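PDB 3RBY: protein HRI1 from Saccharomyces cerevisiae, which is a non-essential protein of unknown function that interacts with HRR25 and may interact with SEC72. Local coordinates for residues Trp79-Thr82 / Asn83-Leu86. Residues are numbered along the deposited sequence; the frame is centred on the assembly and turned at random.
Sequences WLDT and NVYL
Asp81 meets Asn83 and Val84 as the N-cap of helix 82-86. Its CB lies 3.5 Å from Val84 CG1, and the two side chains cross at about a right angle. With CG anti to the backbone N (chi1 -180°), the carboxylate reaches the first turn; Val84 CG1 also touches CG and OD2, each at 3.5 Å. The other oxygen, OD1, accepts a weak capping bond from Asn83 N at 2.8 Å, bent to 130° at the hydrogen. Trp53 NE1 donates to this same OD1, giving it two N-H partners. Replacing the acid by an alanine is likely to leave Asn83 N without its side-chain cap and the Trp53 indole N-H without this acceptor. Behind the cap, Asp81 O takes a nearly straight bond from Tyr85 N (2.8 Å, 172°), and Thr82 O accepts from Leu86 N at 2.8 Å, so two i-to-i+4 bonds define the turn. One water joins Thr82 OG1 (2.7 Å) to Asn83 OD1 (2.6 Å), donating to the latter. Strand 80-81, with a classic beta bulge where Trp79 and Leu80 face Ala56, borders strand 51-57; the helix turns Tyr85 and Leu86 onto Leu192 of strand 192-199, in the second sheet, and Tyr85 OH hydrogen-bonds Gln183 O, ending strand 176-183 there.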
loop_
_atom_site.group_PDB
_atom_site.type_symbol
_atom_site.label_atom_id
_atom_site.label_comp_id
_atom_site.label_asym_id
_atom_site.label_seq_id
_atom_site.Cartn_x
_atom_site.Cartn_y
_atom_site.Cartn_z
ATOM N N TRP A 79 10.559 -19.930 15.036
ATOM C CA TRP A 79 11.422 -21.069 14.735
ATOM C C TRP A 79 12.740 -20.530 14.155
ATOM O O TRP A 79 13.824 -20.722 14.724
ATOM C CB TRP A 79 10.717 -21.985 13.729
ATOM C CG TRP A 79 11.486 -23.219 13.388
ATOM C CD1 TRP A 79 12.416 -23.852 14.167
ATOM C CD2 TRP A 79 11.414 -23.961 12.163
ATOM N NE1 TRP A 79 12.917 -24.949 13.502
ATOM C CE2 TRP A 79 12.316 -25.040 12.273
ATOM C CE3 TRP A 79 10.660 -23.829 10.994
ATOM C CZ2 TRP A 79 12.487 -25.979 11.254
ATOM C CZ3 TRP A 79 10.827 -24.763 9.982
ATOM C CH2 TRP A 79 11.739 -25.825 10.119
ATOM N N LEU A 80 12.634 -19.858 13.009
ATOM C CA LEU A 80 13.737 -19.070 12.466
ATOM C C LEU A 80 13.677 -17.663 13.048
ATOM O O LEU A 80 12.634 -17.016 12.989
ATOM C CB LEU A 80 13.599 -18.976 10.940
ATOM C CG LEU A 80 14.767 -18.587 10.026
ATOM C CD1 LEU A 80 14.285 -17.621 8.944
ATOM C CD2 LEU A 80 15.935 -17.997 10.798
ATOM N N ASP A 81 14.789 -17.195 13.610
ATOM C CA ASP A 81 14.951 -15.784 13.988
ATOM C C ASP A 81 16.413 -15.387 13.771
ATOM O O ASP A 81 17.275 -15.708 14.596
ATOM C CB ASP A 81 14.557 -15.562 15.441
ATOM C CG ASP A 81 14.698 -14.113 15.873
ATOM O OD1 ASP A 81 15.442 -13.351 15.211
ATOM O OD2 ASP A 81 14.071 -13.735 16.894
ATOM N N THR A 82 16.707 -14.708 12.666
ATOM C CA THR A 82 18.106 -14.443 12.330
ATOM C C THR A 82 18.845 -13.725 13.464
ATOM O O THR A 82 20.064 -13.848 13.597
ATOM C CB THR A 82 18.264 -13.661 11.007
ATOM O OG1 THR A 82 17.519 -12.434 11.073
ATOM C CG2 THR A 82 17.792 -14.506 9.821
ATOM N N ASN A 83 18.111 -12.985 14.284
ATOM C CA ASN A 83 18.719 -12.397 15.473
ATOM C C ASN A 83 19.325 -13.477 16.360
ATOM O O ASN A 83 20.520 -13.452 16.645
ATOM C CB ASN A 83 17.705 -11.576 16.279
ATOM C CG ASN A 83 17.249 -10.317 15.549
ATOM O OD1 ASN A 83 17.942 -9.796 14.656
ATOM N ND2 ASN A 83 16.073 -9.812 15.937
ATOM N N VAL A 84 18.507 -14.432 16.797
ATOM C CA VAL A 84 19.031 -15.481 17.661
ATOM C C VAL A 84 20.019 -16.361 16.904
ATOM O O VAL A 84 21.014 -16.810 17.466
ATOM C CB VAL A 84 17.930 -16.352 18.346
ATOM C CG1 VAL A 84 16.584 -15.645 18.345
ATOM C CG2 VAL A 84 17.845 -17.723 17.702
ATOM N N TYR A 85 19.755 -16.607 15.630
ATOM C CA TYR A 85 20.681 -17.411 14.846
ATOM C C TYR A 85 22.060 -16.777 14.830
ATOM O O TYR A 85 23.055 -17.455 15.042
ATOM C CB TYR A 85 20.198 -17.557 13.403
ATOM C CG TYR A 85 20.992 -18.568 12.612
ATOM C CD1 TYR A 85 22.141 -18.198 11.932
ATOM C CD2 TYR A 85 20.591 -19.899 12.552
ATOM C CE1 TYR A 85 22.873 -19.126 11.204
ATOM C CE2 TYR A 85 21.308 -20.836 11.824
ATOM C CZ TYR A 85 22.451 -20.445 11.155
ATOM O OH TYR A 85 23.160 -21.377 10.429
ATOM N N LEU A 86 22.099 -15.473 14.562
ATOM C CA LEU A 86 23.347 -14.740 14.396
ATOM C C LEU A 86 23.825 -14.076 15.688
ATOM O O LEU A 86 24.840 -13.368 15.682
ATOM C CB LEU A 86 23.199 -13.677 13.305
ATOM C CG LEU A 86 23.004 -14.199 11.882
ATOM C CD1 LEU A 86 22.760 -13.050 10.901
ATOM C CD2 LEU A 86 24.195 -15.044 11.445
HETATM O O HOH W 1 18.872 -10.447 12.315
#